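PDB 1RTW: transcriptional activator, putative from Pyrococcus furiosus, which is of unknown function but belongs to the TENA/THI-4/PQQC family, all-helical bundle proteins related in fold to the heme oxygenases. Local coordinates for residues Ser3-Lys8 with Arg186-Phe191; Ala124-Glu129 with Arg167-Leu172; Asn107-Val112 with Lys192-Phe197. All coordinates share one frame; numbering follows the deposited sequence.

Contact 1. Residues Ser3-Lys8 with Arg186-Phe191; sequences SEELIK and RAREVF
Leu-6 sits squarely over the ring of Phe-191 while Glu-5, one residue earlier, holds Arg-188. Together these pairs lay the short N-terminal helix 2-8 across helix 181-201, on the outer part of the all-helical bundle of the TENA/THI-4/PQQC family. The local axes run at 50° to each other, so the two helices meet over a short length, with Leu-6 and Arg-188 as the nearest backbone pair.

The aromatic half comes first. Phe-191 swings its ring out with CG anti to the backbone N (chi1 -172°), toward helix 2-8, and presents a face to it. CB of Leu-6 stands 3.7 Å from the ring centroid, only 3° off the ring normal: a well-centred CH-pi contact. The branch then splits. CD1 drops onto the ring at Phe-191 CD2, 3.6 Å away, whereas CD2 slips past the ring to the backbone behind it, 3.8 Å from Phe-191 CB and close to Arg-188 CA. Ile-7 adds a looser touch, its CG1 lying 4.2 Å from Phe-191 CZ. Cys-127 of helix 118-142 packs on Phe-191 and Leu-172 of helix 159-176 on Leu-6, while Tyr-126 meets Ile-7.

The polar half lies nearer the surface. The Arg-188 chain runs extended from CG to NE and delivers its guanidinium end-on, with NH1 and NH2 both pointing at a single oxygen. That group is nearly coplanar with the Glu-5 carboxylate, and the oxygen lies in the guanidinium plane, which should fix the rotation of both groups. A second, weak and long ion pair joins Arg-188 NE to Glu-185. Of the two bonds in the salt bridge, NH1 of Arg-188 to Glu-5 OE1 is the shorter at 3.0 Å, and NH2 of Arg-188 reaches the same OE1 at 3.2 Å.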
loop_
_atom_site.group_PDB
_atom_site.type_symbol
_atom_site.label_atom_id
_atom_site.label_comp_id
_atom_site.label_asym_id
_atom_site.label_seq_id
_atom_site.Cartn_x
_atom_site.Cartn_y
_atom_site.Cartn_z
ATOM N N SER B 3 -7.290 -14.634 -21.730
ATOM C CA SER B 3 -7.304 -13.393 -22.504
ATOM C C SER B 3 -8.435 -13.334 -23.521
ATOM O O SER B 3 -9.171 -12.350 -23.587
ATOM C CB SER B 3 -5.962 -13.190 -23.210
ATOM O OG SER B 3 -5.680 -14.266 -24.082
ATOM N N GLU B 4 -8.563 -14.389 -24.317
ATOM C CA GLU B 4 -9.611 -14.454 -25.319
ATOM C C GLU B 4 -10.974 -14.558 -24.650
ATOM O O GLU B 4 -11.959 -14.006 -25.145
ATOM C CB GLU B 4 -9.357 -15.607 -26.285
ATOM C CG GLU B 4 -8.141 -15.350 -27.179
ATOM C CD GLU B 4 -7.918 -16.412 -28.246
ATOM O OE1 GLU B 4 -8.789 -17.293 -28.430
ATOM O OE2 GLU B 4 -6.860 -16.361 -28.909
ATOM N N GLU B 5 -11.015 -15.208 -23.492
ATOM C CA GLU B 5 -12.261 -15.334 -22.748
ATOM C C GLU B 5 -12.718 -13.945 -22.308
ATOM O O GLU B 5 -13.875 -13.566 -22.508
ATOM C CB GLU B 5 -12.063 -16.212 -21.517
ATOM C CG GLU B 5 -11.825 -17.680 -21.821
ATOM C CD GLU B 5 -11.523 -18.502 -20.574
ATOM O OE1 GLU B 5 -11.920 -18.092 -19.457
ATOM O OE2 GLU B 5 -10.880 -19.564 -20.715
ATOM N N LEU B 6 -11.794 -13.198 -21.706
ATOM C CA LEU B 6 -12.063 -11.848 -21.229
ATOM C C LEU B 6 -12.650 -10.982 -22.332
ATOM O O LEU B 6 -13.668 -10.321 -22.133
ATOM C CB LEU B 6 -10.774 -11.213 -20.710
ATOM C CG LEU B 6 -10.217 -11.796 -19.414
ATOM C CD1 LEU B 6 -8.898 -11.135 -19.099
ATOM C CD2 LEU B 6 -11.203 -11.598 -18.268
ATOM N N ILE B 7 -12.016 -11.019 -23.500
ATOM C CA ILE B 7 -12.453 -10.241 -24.652
ATOM C C ILE B 7 -13.822 -10.641 -25.186
ATOM O O ILE B 7 -14.632 -9.780 -25.525
ATOM C CB ILE B 7 -11.402 -10.310 -25.781
ATOM C CG1 ILE B 7 -10.186 -9.470 -25.387
ATOM C CG2 ILE B 7 -11.986 -9.822 -27.105
ATOM C CD1 ILE B 7 -9.004 -9.627 -26.305
ATOM N N LYS B 8 -14.076 -11.946 -25.231
ATOM C CA LYS B 8 -15.335 -12.495 -25.729
ATOM C C LYS B 8 -16.557 -12.049 -24.922
ATOM O O LYS B 8 -17.570 -11.638 -25.489
ATOM C CB LYS B 8 -15.250 -14.028 -25.758
ATOM C CG LYS B 8 -16.475 -14.734 -26.340
ATOM C CD LYS B 8 -16.303 -16.255 -26.369
ATOM C CE LYS B 8 -16.201 -16.847 -24.967
ATOM N NZ LYS B 8 -15.977 -18.323 -24.994
ATOM N N ARG B 186 -12.869 -12.629 -10.056
ATOM C CA ARG B 186 -12.536 -11.313 -9.516
ATOM C C ARG B 186 -11.870 -10.517 -10.637
ATOM O O ARG B 186 -12.231 -9.370 -10.896
ATOM C CB ARG B 186 -11.576 -11.448 -8.331
ATOM C CG ARG B 186 -12.207 -11.953 -7.040
ATOM C CD ARG B 186 -12.463 -10.811 -6.067
ATOM N NE ARG B 186 -13.000 -11.289 -4.796
ATOM C CZ ARG B 186 -13.176 -10.531 -3.715
ATOM N NH1 ARG B 186 -12.857 -9.243 -3.736
ATOM N NH2 ARG B 186 -13.679 -11.066 -2.609
ATOM N N ALA B 187 -10.930 -11.161 -11.323
ATOM C CA ALA B 187 -10.222 -10.543 -12.431
ATOM C C ALA B 187 -11.182 -10.277 -13.580
ATOM O O ALA B 187 -11.091 -9.240 -14.226
ATOM C CB ALA B 187 -9.081 -11.432 -12.892
ATOM N N ARG B 188 -12.088 -11.217 -13.848
ATOM C CA ARG B 188 -13.061 -11.027 -14.925
ATOM C C ARG B 188 -13.838 -9.737 -14.676
ATOM O O ARG B 188 -14.067 -8.952 -15.601
ATOM C CB ARG B 188 -14.034 -12.211 -15.023
ATOM C CG ARG B 188 -13.393 -13.521 -15.461
ATOM C CD ARG B 188 -14.431 -14.636 -15.611
ATOM N NE ARG B 188 -13.843 -15.976 -15.532
ATOM C CZ ARG B 188 -13.296 -16.629 -16.556
ATOM N NH1 ARG B 188 -13.261 -16.077 -17.762
ATOM N NH2 ARG B 188 -12.756 -17.829 -16.370
ATOM N N GLU B 189 -14.210 -9.516 -13.415
ATOM C CA GLU B 189 -14.949 -8.322 -13.026
ATOM C C GLU B 189 -14.128 -7.055 -13.251
ATOM O O GLU B 189 -14.650 -6.049 -13.722
ATOM C CB GLU B 189 -15.385 -8.399 -11.557
ATOM C CG GLU B 189 -16.656 -9.214 -11.315
ATOM C CD GLU B 189 -17.862 -8.685 -12.093
ATOM O OE1 GLU B 189 -18.002 -7.449 -12.239
ATOM O OE2 GLU B 189 -18.669 -9.514 -12.568
ATOM N N VAL B 190 -12.848 -7.100 -12.891
ATOM C CA VAL B 190 -11.984 -5.949 -13.079
ATOM C C VAL B 190 -11.844 -5.634 -14.566
ATOM O O VAL B 190 -11.918 -4.466 -14.959
ATOM C CB VAL B 190 -10.606 -6.146 -12.392
ATOM C CG1 VAL B 190 -9.642 -5.058 -12.803
ATOM C CG2 VAL B 190 -10.777 -6.102 -10.882
ATOM N N PHE B 191 -11.705 -6.672 -15.392
ATOM C CA PHE B 191 -11.576 -6.485 -16.841
ATOM C C PHE B 191 -12.817 -5.776 -17.394
ATOM O O PHE B 191 -12.717 -4.879 -18.240
ATOM C CB PHE B 191 -11.367 -7.832 -17.556
ATOM C CG PHE B 191 -11.043 -7.698 -19.030
ATOM C CD1 PHE B 191 -12.058 -7.539 -19.978
ATOM C CD2 PHE B 191 -9.718 -7.690 -19.464
ATOM C CE1 PHE B 191 -11.757 -7.370 -21.333
ATOM C CE2 PHE B 191 -9.405 -7.522 -20.813
ATOM C CZ PHE B 191 -10.427 -7.360 -21.751
#

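Contact 2. Residues Ala124-Glu129 with Arg167-Leu172; sequences ALYCEE and RIEKIL
Ile-168 presses its CG2 methyl against the stem of Tyr-126, 3.7 Å from Tyr-126 CB, where the two helix backbones come nearest. Its other branch goes elsewhere: CD1 lies across the aliphatic part of Glu-129, 3.7 Å from Glu-129 CG, and also meets the branch of Leu-125, 4.1 Å from Leu-125 CG, with the CD2 methyl of that leucine alongside. Tyr-126 projects with CG anti to the backbone N (chi1 176°), which brings its ring alongside Glu-169. The two side chains point the same way, the ring carbon CE1 of Tyr-126 lying 3.8 Å from Glu-169 CB. The Leu-172 side chain runs at about a right angle to that of Tyr-126, its CD2 coming obliquely to the ring, 3.5 Å from Tyr-126 CD2.

This is antiparallel packing between two helices of the all-helical TENA/THI-4/PQQC bundle, helix 118-142 against helix 159-176, with local axes 9.7 Å apart and 151° between their directions.

Further out, Phe-122 and Thr-123 meet Leu-172 from the earlier turn of helix 118-142, and Phe-68 of helix 66-89 backs Ile-168. Ser-3 and Ile-7 of helix 2-8 cover Tyr-126. With Glu-129 CG already on Ile-168, the bend at chi2 (-63°) turns the carboxylate away: OE2 is hydrogen-bonded to Tyr-164 OH, and a bound phosphate ion, probably from the crystallisation liquor, lies close to both Glu-129 and Glu-128.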
loop_
_atom_site.group_PDB
_atom_site.type_symbol
_atom_site.label_atom_id
_atom_site.label_comp_id
_atom_site.label_asym_id
_atom_site.label_seq_id
_atom_site.Cartn_x
_atom_site.Cartn_y
_atom_site.Cartn_z
ATOM N N ALA B 124 -6.079 -5.883 -15.259
ATOM C CA ALA B 124 -6.406 -4.488 -15.576
ATOM C C ALA B 124 -5.380 -3.912 -16.557
ATOM O O ALA B 124 -5.737 -3.158 -17.472
ATOM C CB ALA B 124 -6.455 -3.639 -14.311
ATOM N N LEU B 125 -4.113 -4.289 -16.372
ATOM C CA LEU B 125 -3.048 -3.824 -17.241
ATOM C C LEU B 125 -3.314 -4.287 -18.673
ATOM O O LEU B 125 -3.329 -3.478 -19.596
ATOM C CB LEU B 125 -1.690 -4.344 -16.769
ATOM C CG LEU B 125 -0.520 -4.012 -17.711
ATOM C CD1 LEU B 125 -0.287 -2.508 -17.732
ATOM C CD2 LEU B 125 0.715 -4.719 -17.248
ATOM N N TYR B 126 -3.551 -5.587 -18.836
ATOM C CA TYR B 126 -3.827 -6.167 -20.148
ATOM C C TYR B 126 -4.951 -5.430 -20.848
ATOM O O TYR B 126 -4.804 -4.995 -21.987
ATOM C CB TYR B 126 -4.218 -7.650 -20.023
ATOM C CG TYR B 126 -4.610 -8.280 -21.346
ATOM C CD1 TYR B 126 -3.746 -8.239 -22.438
ATOM C CD2 TYR B 126 -5.855 -8.883 -21.514
ATOM C CE1 TYR B 126 -4.107 -8.778 -23.660
ATOM C CE2 TYR B 126 -6.231 -9.436 -22.739
ATOM C CZ TYR B 126 -5.349 -9.376 -23.810
ATOM O OH TYR B 126 -5.700 -9.898 -25.037
ATOM N N CYS B 127 -6.077 -5.320 -20.156
ATOM C CA CYS B 127 -7.253 -4.647 -20.681
ATOM C C CYS B 127 -6.944 -3.244 -21.213
ATOM O O CYS B 127 -7.256 -2.927 -22.353
ATOM C CB CYS B 127 -8.327 -4.593 -19.594
ATOM S SG CYS B 127 -9.895 -3.891 -20.108
ATOM N N GLU B 128 -6.314 -2.417 -20.386
ATOM C CA GLU B 128 -5.942 -1.051 -20.762
ATOM C C GLU B 128 -5.027 -0.966 -21.994
ATOM O O GLU B 128 -5.174 -0.072 -22.828
ATOM C CB GLU B 128 -5.246 -0.373 -19.572
ATOM C CG GLU B 128 -4.192 0.689 -19.958
ATOM C CD GLU B 128 -2.973 0.695 -19.041
ATOM O OE1 GLU B 128 -2.829 -0.199 -18.191
ATOM O OE2 GLU B 128 -2.143 1.608 -19.153
ATOM N N GLU B 129 -4.034 -1.847 -22.062
ATOM C CA GLU B 129 -3.102 -1.830 -23.188
ATOM C C GLU B 129 -3.730 -2.408 -24.440
ATOM O O GLU B 129 -3.595 -1.849 -25.519
ATOM C CB GLU B 129 -1.804 -2.580 -22.844
ATOM C CG GLU B 129 -1.108 -2.119 -21.557
ATOM C CD GLU B 129 -0.630 -0.670 -21.606
ATOM O OE1 GLU B 129 -1.371 0.176 -22.111
ATOM O OE2 GLU B 129 0.469 -0.357 -21.107
ATOM N N ARG B 167 3.008 -9.769 -25.232
ATOM C CA ARG B 167 3.843 -10.189 -24.116
ATOM C C ARG B 167 3.041 -10.189 -22.811
ATOM O O ARG B 167 3.201 -11.093 -21.989
ATOM C CB ARG B 167 5.073 -9.287 -24.004
ATOM C CG ARG B 167 6.161 -9.827 -23.097
ATOM C CD ARG B 167 7.373 -8.894 -23.049
ATOM N NE ARG B 167 8.416 -9.412 -22.155
ATOM C CZ ARG B 167 9.449 -8.706 -21.693
ATOM N NH1 ARG B 167 9.602 -7.429 -22.033
ATOM N NH2 ARG B 167 10.334 -9.277 -20.883
ATOM N N ILE B 168 2.164 -9.195 -22.641
ATOM C CA ILE B 168 1.325 -9.101 -21.444
ATOM C C ILE B 168 0.311 -10.245 -21.463
ATOM O O ILE B 168 0.056 -10.893 -20.441
ATOM C CB ILE B 168 0.566 -7.738 -21.380
ATOM C CG1 ILE B 168 1.550 -6.595 -21.104
ATOM C CG2 ILE B 168 -0.479 -7.757 -20.283
ATOM C CD1 ILE B 168 0.970 -5.227 -21.354
ATOM N N GLU B 169 -0.245 -10.480 -22.646
ATOM C CA GLU B 169 -1.230 -11.524 -22.873
ATOM C C GLU B 169 -0.691 -12.895 -22.468
ATOM O O GLU B 169 -1.337 -13.629 -21.716
ATOM C CB GLU B 169 -1.626 -11.529 -24.353
ATOM C CG GLU B 169 -2.749 -12.473 -24.714
ATOM C CD GLU B 169 -3.101 -12.432 -26.195
ATOM O OE1 GLU B 169 -3.226 -11.320 -26.766
ATOM O OE2 GLU B 169 -3.265 -13.520 -26.787
ATOM N N LYS B 170 0.509 -13.211 -22.947
ATOM C CA LYS B 170 1.156 -14.485 -22.662
ATOM C C LYS B 170 1.392 -14.666 -21.162
ATOM O O LYS B 170 1.195 -15.765 -20.630
ATOM C CB LYS B 170 2.471 -14.591 -23.438
ATOM C CG LYS B 170 3.094 -15.972 -23.431
ATOM C CD LYS B 170 4.332 -16.007 -24.312
ATOM C CE LYS B 170 5.013 -17.374 -24.280
ATOM N NZ LYS B 170 5.500 -17.730 -22.918
ATOM N N ILE B 171 1.798 -13.589 -20.487
ATOM C CA ILE B 171 2.031 -13.623 -19.044
ATOM C C ILE B 171 0.718 -13.818 -18.290
ATOM O O ILE B 171 0.645 -14.640 -17.372
ATOM C CB ILE B 171 2.730 -12.332 -18.559
ATOM C CG1 ILE B 171 4.142 -12.281 -19.117
ATOM C CG2 ILE B 171 2.790 -12.295 -17.044
ATOM C CD1 ILE B 171 4.832 -10.960 -18.895
ATOM N N LEU B 172 -0.306 -13.057 -18.677
ATOM C CA LEU B 172 -1.633 -13.141 -18.066
ATOM C C LEU B 172 -2.231 -14.542 -18.175
ATOM O O LEU B 172 -2.636 -15.138 -17.177
ATOM C CB LEU B 172 -2.594 -12.157 -18.734
ATOM C CG LEU B 172 -4.032 -12.174 -18.214
ATOM C CD1 LEU B 172 -4.059 -11.707 -16.758
ATOM C CD2 LEU B 172 -4.913 -11.287 -19.085
#

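Contact 3. Residues Asn107-Val112 with Lys192-Phe197; sequences NYLLSV and KEVSKF
Asn-107 O, one residue before the Tyr-108 ring that packs on Glu-193, accepts two bonds from Ser-111, both 3.1 Å long: the regular helical one from Ser-111 N, and a second from Ser-111 OG. The two donors come from opposite faces of the carbonyl plane; the hydroxyl, turned back along its own helix, shares the acceptor with the backbone N-H.

Across the contact Tyr-108 does most of the work. Its ring is sandwiched: Val-112 CG2, from the next turn of the same helix, lies over one face, and Glu-193 CG over the other, 4.0 Å from the Tyr-108 ring centroid in a CH-pi contact displaced toward the rim. Val-194 takes the edge, its CG2 lying in the ring plane 3.8 Å from Tyr-108 CE2; the same methyl meets Leu-109 CD2 at 4.0 Å. Near the root of the side chain Phe-197 leans in obliquely, CE2 being 3.6 Å from Tyr-108 CB, with the two ring planes 35° apart. Phe-197 is itself stacked on Tyr-105, one turn back along helix 100-115.

Here helix 100-115 and helix 181-201 run antiparallel, 159° between their local directions, in the all-helical TENA/THI-4/PQQC fold. The axes are 11.4 Å apart, a spacing bridged by the large side chains.

With CG set over the ring, the bend of Glu-193 at chi2 (66°) turns the carboxylate off it, and OE1 makes a salt bridge to Lys-103 of the second subunit. Asn-107 of that subunit also packs on Tyr-108. With no hydrogen bond crossing between the segments, their hold on each other is one of dispersion and apolar burial, and the carboxylate of Glu-193 is probably balanced by the subunit interface rather than across this contact.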
loop_
_atom_site.group_PDB
_atom_site.type_symbol
_atom_site.label_atom_id
_atom_site.label_comp_id
_atom_site.label_asym_id
_atom_site.label_seq_id
_atom_site.Cartn_x
_atom_site.Cartn_y
_atom_site.Cartn_z
ATOM N N ASN B 107 -8.252 6.546 -10.210
ATOM C CA ASN B 107 -8.427 6.109 -8.830
ATOM C C ASN B 107 -8.847 4.658 -8.695
ATOM O O ASN B 107 -8.456 3.982 -7.748
ATOM C CB ASN B 107 -9.368 7.054 -8.089
ATOM C CG ASN B 107 -8.775 8.445 -7.930
ATOM O OD1 ASN B 107 -7.551 8.621 -7.996
ATOM N ND2 ASN B 107 -9.626 9.434 -7.719
ATOM N N TYR B 108 -9.603 4.164 -9.669
ATOM C CA TYR B 108 -10.004 2.765 -9.652
ATOM C C TYR B 108 -8.769 1.885 -9.888
ATOM O O TYR B 108 -8.558 0.897 -9.173
ATOM C CB TYR B 108 -11.062 2.484 -10.720
ATOM C CG TYR B 108 -11.374 1.010 -10.869
ATOM C CD1 TYR B 108 -12.077 0.315 -9.874
ATOM C CD2 TYR B 108 -10.928 0.302 -11.972
ATOM C CE1 TYR B 108 -12.322 -1.049 -9.984
ATOM C CE2 TYR B 108 -11.166 -1.062 -12.096
ATOM C CZ TYR B 108 -11.856 -1.734 -11.098
ATOM O OH TYR B 108 -12.049 -3.097 -11.202
ATOM N N LEU B 109 -7.928 2.271 -10.849
ATOM C CA LEU B 109 -6.730 1.485 -11.155
ATOM C C LEU B 109 -5.782 1.442 -9.977
ATOM O O LEU B 109 -5.244 0.387 -9.657
ATOM C CB LEU B 109 -6.004 1.995 -12.395
ATOM C CG LEU B 109 -6.631 1.677 -13.759
ATOM C CD1 LEU B 109 -5.688 2.179 -14.876
ATOM C CD2 LEU B 109 -6.841 0.154 -13.887
ATOM N N LEU B 110 -5.574 2.578 -9.328
ATOM C CA LEU B 110 -4.708 2.614 -8.160
ATOM C C LEU B 110 -5.287 1.762 -7.004
ATOM O O LEU B 110 -4.532 1.142 -6.244
ATOM C CB LEU B 110 -4.470 4.066 -7.722
ATOM C CG LEU B 110 -3.740 4.915 -8.764
ATOM C CD1 LEU B 110 -3.561 6.325 -8.215
ATOM C CD2 LEU B 110 -2.402 4.283 -9.100
ATOM N N SER B 111 -6.617 1.704 -6.889
ATOM C CA SER B 111 -7.238 0.892 -5.837
ATOM C C SER B 111 -7.051 -0.582 -6.135
ATOM O O SER B 111 -6.779 -1.368 -5.234
ATOM C CB SER B 111 -8.723 1.207 -5.679
ATOM O OG SER B 111 -8.877 2.482 -5.092
ATOM N N VAL B 112 -7.197 -0.958 -7.405
ATOM C CA VAL B 112 -6.995 -2.348 -7.785
ATOM C C VAL B 112 -5.538 -2.771 -7.579
ATOM O O VAL B 112 -5.258 -3.876 -7.111
ATOM C CB VAL B 112 -7.393 -2.596 -9.239
ATOM C CG1 VAL B 112 -6.972 -3.988 -9.675
ATOM C CG2 VAL B 112 -8.895 -2.431 -9.395
ATOM N N LYS B 192 -13.986 -6.193 -16.909
ATOM C CA LYS B 192 -15.256 -5.605 -17.319
ATOM C C LYS B 192 -15.307 -4.130 -16.935
ATOM O O LYS B 192 -15.647 -3.275 -17.754
ATOM C CB LYS B 192 -16.417 -6.342 -16.647
ATOM C CG LYS B 192 -17.785 -5.706 -16.859
ATOM C CD LYS B 192 -18.895 -6.548 -16.241
ATOM C CE LYS B 192 -18.972 -7.919 -16.902
ATOM N NZ LYS B 192 -19.943 -8.816 -16.220
ATOM N N GLU B 193 -14.936 -3.841 -15.693
ATOM C CA GLU B 193 -14.958 -2.481 -15.188
ATOM C C GLU B 193 -13.952 -1.601 -15.932
ATOM O O GLU B 193 -14.281 -0.472 -16.297
ATOM C CB GLU B 193 -14.709 -2.487 -13.673
ATOM C CG GLU B 193 -15.055 -1.191 -12.944
ATOM C CD GLU B 193 -16.550 -0.851 -12.935
ATOM O OE1 GLU B 193 -16.891 0.278 -12.510
ATOM O OE2 GLU B 193 -17.386 -1.704 -13.325
ATOM N N VAL B 194 -12.751 -2.122 -16.199
ATOM C CA VAL B 194 -11.753 -1.334 -16.920
ATOM C C VAL B 194 -12.248 -1.065 -18.345
ATOM O O VAL B 194 -12.016 0.016 -18.898
ATOM C CB VAL B 194 -10.341 -2.004 -16.926
ATOM C CG1 VAL B 194 -9.360 -1.204 -17.798
ATOM C CG2 VAL B 194 -9.800 -2.079 -15.516
ATOM N N SER B 195 -12.990 -2.027 -18.897
ATOM C CA SER B 195 -13.557 -1.909 -20.242
ATOM C C SER B 195 -14.520 -0.731 -20.329
ATOM O O SER B 195 -14.480 0.041 -21.286
ATOM C CB SER B 195 -14.287 -3.198 -20.633
ATOM O OG SER B 195 -13.375 -4.250 -20.872
ATOM N N LYS B 196 -15.380 -0.601 -19.322
ATOM C CA LYS B 196 -16.352 0.490 -19.248
ATOM C C LYS B 196 -15.641 1.841 -19.154
ATOM O O LYS B 196 -16.069 2.828 -19.754
ATOM C CB LYS B 196 -17.266 0.301 -18.032
ATOM C CG LYS B 196 -18.231 -0.866 -18.160
ATOM C CD LYS B 196 -19.106 -1.018 -16.922
ATOM C CE LYS B 196 -19.977 -2.286 -17.017
ATOM N NZ LYS B 196 -20.866 -2.497 -15.826
ATOM N N PHE B 197 -14.556 1.872 -18.388
ATOM C CA PHE B 197 -13.765 3.078 -18.212
ATOM C C PHE B 197 -13.119 3.491 -19.524
ATOM O O PHE B 197 -13.081 4.676 -19.847
ATOM C CB PHE B 197 -12.707 2.874 -17.128
ATOM C CG PHE B 197 -13.191 3.191 -15.742
ATOM C CD1 PHE B 197 -13.739 4.436 -15.455
ATOM C CD2 PHE B 197 -13.067 2.268 -14.720
ATOM C CE1 PHE B 197 -14.154 4.758 -14.162
ATOM C CE2 PHE B 197 -13.478 2.578 -13.429
ATOM C CZ PHE B 197 -14.022 3.827 -13.149
#

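How the contacts relate
Starting at the N terminus, residues 3-8 wait until 186-191, almost at the end of the chain, before contact 1 closes the longest loop. Residues 107-112 open a second loop, which contact 3 closes at 192-197, just beyond the end of the first; contacts 1 and 3 therefore cross, using adjoining segments of helix 181-201. Contact 2, joining 124-129 to 167-172, is the most local and falls within both loops. Helix 118-142 lies in the middle: its Cys-127 touches Phe-191 of contact 1 and Val-194 of contact 3, and Ala-124 meets Leu-109. The three contacts thus tie the N-terminal helix, helices 100-115 and 118-142, and the last two helices together.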